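Local atomic coordinates of nourseothricin acetyltransferase (Streptomyces noursei, PDB entry 5C82), a protein that probably transfers an acetyl group to the antibiotic nourseothricin, a reaction that would account for resistance to the drug. Residues Val97-Val108 with Phe133-Leu144. The protein carries 1 engineered substitution. Sequence-based numbering, arbitrary orientation.
Sequences VSYSGWNRRLTV and FARERGAGHLWL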
loop_
_atom_site.group_PDB
_atom_site.type_symbol
_atom_site.label_atom_id
_atom_site.label_comp_id
_atom_site.label_asym_id
_atom_site.label_seq_id
_atom_site.Cartn_x
_atom_site.Cartn_y
_atom_site.Cartn_z
ATOM N N VAL A 97 1.384 -0.885 15.902
ATOM C CA VAL A 97 0.329 -0.139 15.231
ATOM C C VAL A 97 0.790 1.266 14.911
ATOM O O VAL A 97 1.635 1.834 15.616
ATOM C CB VAL A 97 -1.050 -0.177 15.962
ATOM C CG1 VAL A 97 -1.514 -1.614 16.205
ATOM C CG2 VAL A 97 -1.060 0.636 17.266
ATOM N N SER A 98 0.240 1.817 13.828
ATOM C CA SER A 98 0.512 3.169 13.366
ATOM C C SER A 98 -0.828 3.756 12.902
ATOM O O SER A 98 -1.600 3.063 12.243
ATOM C CB SER A 98 1.518 3.132 12.221
ATOM O OG SER A 98 1.520 4.352 11.506
ATOM N N TYR A 99 -1.104 5.018 13.246
ATOM C CA TYR A 99 -2.354 5.667 12.867
ATOM C C TYR A 99 -2.141 6.764 11.822
ATOM O O TYR A 99 -1.223 7.579 11.961
ATOM C CB TYR A 99 -3.060 6.252 14.094
ATOM C CG TYR A 99 -4.393 6.882 13.750
ATOM C CD1 TYR A 99 -5.466 6.101 13.325
ATOM C CD2 TYR A 99 -4.577 8.262 13.828
ATOM C CE1 TYR A 99 -6.684 6.677 12.984
ATOM C CE2 TYR A 99 -5.796 8.846 13.499
ATOM C CZ TYR A 99 -6.853 8.045 13.094
ATOM O OH TYR A 99 -8.053 8.600 12.740
ATOM N N SER A 100 -3.023 6.810 10.814
ATOM C CA SER A 100 -3.009 7.837 9.771
ATOM C C SER A 100 -4.387 8.502 9.752
ATOM O O SER A 100 -5.399 7.843 9.459
ATOM C CB SER A 100 -2.660 7.219 8.418
ATOM O OG SER A 100 -3.012 8.075 7.343
ATOM N N GLY A 101 -4.417 9.774 10.122
ATOM C CA GLY A 101 -5.631 10.585 10.197
ATOM C C GLY A 101 -6.300 10.924 8.870
ATOM O O GLY A 101 -7.523 11.085 8.837
ATOM N N TRP A 102 -5.528 11.057 7.764
ATOM C CA TRP A 102 -6.102 11.371 6.445
ATOM C C TRP A 102 -7.244 10.388 6.037
ATOM O O TRP A 102 -8.297 10.812 5.558
ATOM C CB TRP A 102 -4.998 11.479 5.362
ATOM C CG TRP A 102 -5.480 11.102 3.993
ATOM C CD1 TRP A 102 -6.357 11.799 3.208
ATOM C CD2 TRP A 102 -5.229 9.868 3.318
ATOM N NE1 TRP A 102 -6.660 11.074 2.082
ATOM C CE2 TRP A 102 -5.977 9.886 2.118
ATOM C CE3 TRP A 102 -4.380 8.778 3.572
ATOM C CZ2 TRP A 102 -5.924 8.851 1.186
ATOM C CZ3 TRP A 102 -4.333 7.751 2.646
ATOM C CH2 TRP A 102 -5.103 7.792 1.472
ATOM N N ASN A 103 -7.028 9.082 6.241
ATOM C CA ASN A 103 -8.039 8.082 5.919
ATOM C C ASN A 103 -8.506 7.348 7.158
ATOM O O ASN A 103 -9.208 6.336 7.042
ATOM C CB ASN A 103 -7.568 7.133 4.814
ATOM C CG ASN A 103 -6.358 6.316 5.156
ATOM O OD1 ASN A 103 -5.653 6.583 6.133
ATOM N ND2 ASN A 103 -6.052 5.340 4.307
ATOM N N ARG A 104 -8.148 7.891 8.357
ATOM C CA ARG A 104 -8.533 7.372 9.678
ATOM C C ARG A 104 -8.254 5.865 9.742
ATOM O O ARG A 104 -9.101 5.057 10.129
ATOM C CB ARG A 104 -10.008 7.695 9.988
ATOM C CG ARG A 104 -10.375 9.175 9.888
ATOM C CD ARG A 104 -11.881 9.352 9.761
ATOM N NE ARG A 104 -12.613 8.911 10.956
ATOM C CZ ARG A 104 -13.690 8.124 10.937
ATOM N NH1 ARG A 104 -14.167 7.662 9.785
ATOM N NH2 ARG A 104 -14.288 7.783 12.072
ATOM N N ARG A 105 -7.058 5.500 9.305
ATOM C CA ARG A 105 -6.672 4.108 9.243
ATOM C C ARG A 105 -5.666 3.784 10.318
ATOM O O ARG A 105 -4.628 4.425 10.417
ATOM C CB ARG A 105 -6.107 3.775 7.833
ATOM C CG ARG A 105 -5.367 2.435 7.740
ATOM C CD ARG A 105 -4.762 2.215 6.368
ATOM N NE ARG A 105 -5.793 1.851 5.383
ATOM C CZ ARG A 105 -5.535 1.434 4.147
ATOM N NH1 ARG A 105 -4.278 1.285 3.734
ATOM N NH2 ARG A 105 -6.523 1.096 3.339
ATOM N N LEU A 106 -5.947 2.733 11.069
ATOM C CA LEU A 106 -4.985 2.205 12.008
ATOM C C LEU A 106 -4.343 1.014 11.276
ATOM O O LEU A 106 -5.008 0.034 10.949
ATOM C CB LEU A 106 -5.681 1.787 13.310
ATOM C CG LEU A 106 -4.844 1.546 14.582
ATOM C CD1 LEU A 106 -4.475 0.115 14.758
ATOM C CD2 LEU A 106 -3.737 2.564 14.791
ATOM N N THR A 107 -3.078 1.145 10.952
ATOM C CA THR A 107 -2.294 0.111 10.286
ATOM C C THR A 107 -1.674 -0.803 11.326
ATOM O O THR A 107 -1.039 -0.342 12.274
ATOM C CB THR A 107 -1.251 0.773 9.340
ATOM O OG1 THR A 107 -1.962 1.334 8.240
ATOM C CG2 THR A 107 -0.181 -0.212 8.814
ATOM N N VAL A 108 -1.858 -2.095 11.153
ATOM C CA VAL A 108 -1.226 -3.088 12.020
ATOM C C VAL A 108 0.072 -3.371 11.267
ATOM O O VAL A 108 0.052 -4.089 10.262
ATOM C CB VAL A 108 -2.112 -4.359 12.223
ATOM C CG1 VAL A 108 -1.405 -5.378 13.110
ATOM C CG2 VAL A 108 -3.489 -4.000 12.796
ATOM N N PHE A 133 -7.056 1.179 20.802
ATOM C CA PHE A 133 -6.218 2.306 20.381
ATOM C C PHE A 133 -6.796 2.990 19.129
ATOM O O PHE A 133 -6.765 4.220 19.031
ATOM C CB PHE A 133 -4.783 1.807 20.107
ATOM C CG PHE A 133 -3.773 2.880 19.763
ATOM C CD1 PHE A 133 -3.243 3.704 20.750
ATOM C CD2 PHE A 133 -3.374 3.085 18.449
ATOM C CE1 PHE A 133 -2.294 4.689 20.427
ATOM C CE2 PHE A 133 -2.430 4.069 18.128
ATOM C CZ PHE A 133 -1.890 4.856 19.118
ATOM N N ALA A 134 -7.325 2.195 18.178
ATOM C CA ALA A 134 -7.950 2.697 16.951
ATOM C C ALA A 134 -9.169 3.565 17.302
ATOM O O ALA A 134 -9.311 4.673 16.777
ATOM C CB ALA A 134 -8.364 1.533 16.049
ATOM N N ARG A 135 -10.009 3.070 18.224
ATOM C CA ARG A 135 -11.193 3.763 18.727
ATOM C C ARG A 135 -10.792 5.084 19.365
ATOM O O ARG A 135 -11.347 6.105 18.985
ATOM C CB ARG A 135 -11.982 2.883 19.724
ATOM C CG ARG A 135 -12.709 1.702 19.069
ATOM C CD ARG A 135 -13.693 1.013 20.009
ATOM N NE ARG A 135 -14.909 1.810 20.216
ATOM C CZ ARG A 135 -15.946 1.432 20.960
ATOM N NH1 ARG A 135 -15.935 0.259 21.583
ATOM N NH2 ARG A 135 -17.002 2.224 21.086
ATOM N N GLU A 136 -9.772 5.077 20.254
ATOM C CA GLU A 136 -9.244 6.278 20.930
ATOM C C GLU A 136 -8.844 7.368 19.908
ATOM O O GLU A 136 -9.159 8.539 20.101
ATOM C CB GLU A 136 -8.041 5.925 21.825
ATOM C CG GLU A 136 -8.372 5.107 23.057
ATOM C CD GLU A 136 -7.181 4.555 23.829
ATOM O OE1 GLU A 136 -6.081 5.155 23.759
ATOM O OE2 GLU A 136 -7.356 3.524 24.522
ATOM N N ARG A 137 -8.209 6.956 18.798
ATOM C CA ARG A 137 -7.791 7.840 17.703
ATOM C C ARG A 137 -8.941 8.254 16.777
ATOM O O ARG A 137 -8.760 9.162 15.966
ATOM C CB ARG A 137 -6.661 7.193 16.888
ATOM C CG ARG A 137 -5.352 6.978 17.653
ATOM C CD ARG A 137 -4.551 8.258 17.796
ATOM N NE ARG A 137 -3.428 8.121 18.725
ATOM C CZ ARG A 137 -3.503 8.326 20.037
ATOM N NH1 ARG A 137 -4.661 8.650 20.600
ATOM N NH2 ARG A 137 -2.424 8.195 20.797
ATOM N N GLY A 138 -10.103 7.609 16.909
ATOM C CA GLY A 138 -11.262 7.865 16.063
ATOM C C GLY A 138 -11.115 7.251 14.677
ATOM O O GLY A 138 -11.636 7.797 13.699
ATOM N N ALA A 139 -10.418 6.087 14.581
ATOM C CA ALA A 139 -10.214 5.372 13.319
ATOM C C ALA A 139 -11.535 4.862 12.739
ATOM O O ALA A 139 -12.451 4.534 13.490
ATOM C CB ALA A 139 -9.253 4.208 13.527
ATOM N N GLY A 140 -11.638 4.832 11.416
ATOM C CA GLY A 140 -12.809 4.296 10.740
ATOM C C GLY A 140 -12.597 2.819 10.427
ATOM O O GLY A 140 -13.571 2.070 10.255
ATOM N N HIS A 141 -11.304 2.383 10.345
ATOM C CA HIS A 141 -10.956 0.988 10.069
ATOM C C HIS A 141 -9.534 0.590 10.517
ATOM O O HIS A 141 -8.657 1.427 10.749
ATOM C CB HIS A 141 -11.193 0.624 8.569
ATOM C CG HIS A 141 -10.188 1.201 7.607
ATOM N ND1 HIS A 141 -10.303 2.496 7.128
ATOM C CD2 HIS A 141 -9.093 0.623 7.054
ATOM C CE1 HIS A 141 -9.288 2.662 6.291
ATOM N NE2 HIS A 141 -8.523 1.564 6.226
ATOM N N LEU A 142 -9.329 -0.719 10.634
ATOM C CA LEU A 142 -8.040 -1.347 10.939
ATOM C C LEU A 142 -7.589 -1.997 9.653
ATOM O O LEU A 142 -8.406 -2.444 8.853
ATOM C CB LEU A 142 -8.166 -2.389 12.044
ATOM C CG LEU A 142 -8.131 -1.847 13.473
ATOM C CD1 LEU A 142 -9.511 -1.451 13.916
ATOM C CD2 LEU A 142 -7.550 -2.902 14.438
ATOM N N TRP A 143 -6.303 -1.990 9.420
ATOM C CA TRP A 143 -5.766 -2.503 8.171
ATOM C C TRP A 143 -4.516 -3.311 8.420
ATOM O O TRP A 143 -3.736 -2.967 9.299
ATOM C CB TRP A 143 -5.458 -1.308 7.241
ATOM C CG TRP A 143 -4.906 -1.643 5.885
ATOM C CD1 TRP A 143 -5.614 -1.806 4.731
ATOM C CD2 TRP A 143 -3.520 -1.817 5.535
ATOM N NE1 TRP A 143 -4.756 -2.047 3.677
ATOM C CE2 TRP A 143 -3.467 -2.077 4.145
ATOM C CE3 TRP A 143 -2.315 -1.822 6.269
ATOM C CZ2 TRP A 143 -2.254 -2.263 3.463
ATOM C CZ3 TRP A 143 -1.114 -2.019 5.593
ATOM C CH2 TRP A 143 -1.088 -2.202 4.203
ATOM N N LEU A 144 -4.289 -4.348 7.603
ATOM C CA LEU A 144 -3.041 -5.104 7.726
ATOM C C LEU A 144 -2.599 -5.671 6.389
ATOM O O LEU A 144 -3.388 -5.817 5.453
ATOM C CB LEU A 144 -3.104 -6.200 8.828
ATOM C CG LEU A 144 -4.111 -7.350 8.626
ATOM C CD1 LEU A 144 -3.503 -8.486 7.741
ATOM C CD2 LEU A 144 -4.565 -7.901 9.966
HETATM O O HOH W 1 -11.559 5.079 7.647
#
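The guanidinium of Arg105 lies flat on the indole of Trp143, its CZ 3.5 Å from the centroid of the five-membered ring in a cation-pi stack with the planes 11° apart. Arg105 NE gives a nearly straight hydrogen bond to His141 NE2 at 2.9 Å, the acceptor in the guanidinium plane but the donor somewhat tilted from the imidazole plane; the two planes stand almost perpendicular. A bend at chi3 (-75°) turns the otherwise extended arginine chain over the indole. Arg105 NH2 goes on to a salt bridge with Asp168 of the second subunit, and Asn103 ND2 lies over the rim of the opposite guanidinium face and bonds to Leu171 O of the second subunit, so this cluster is part of the subunit interface. Next to it, Thr107 CG2 meets the indole edge at CE3.

Underneath run the parallel strands 105-108 and 141-144, joined through helix 122-137 as a beta-alpha-beta unit of the GNAT fold. Leu106 is held at both its backbone N-H and its C=O: its N bonds to His141 O at 3.0 Å and its O receives Trp143 N. On the helix-covered face, Leu106 CD2 reaches the edge of the Phe133 ring at CD2, 3.7 Å away, while Ala134 CB packs on Leu106 CG. Farther along, Arg137 CB sits squarely over the Tyr99 ring, 3.6 Å from its centroid. The helix closes in a Schellman motif at Gly138, and beyond it Gly140 N bonds in plane to a lone pair of Arg104 O; Arg104 and Arg105 together face Ser100 as a G1 beta bulge.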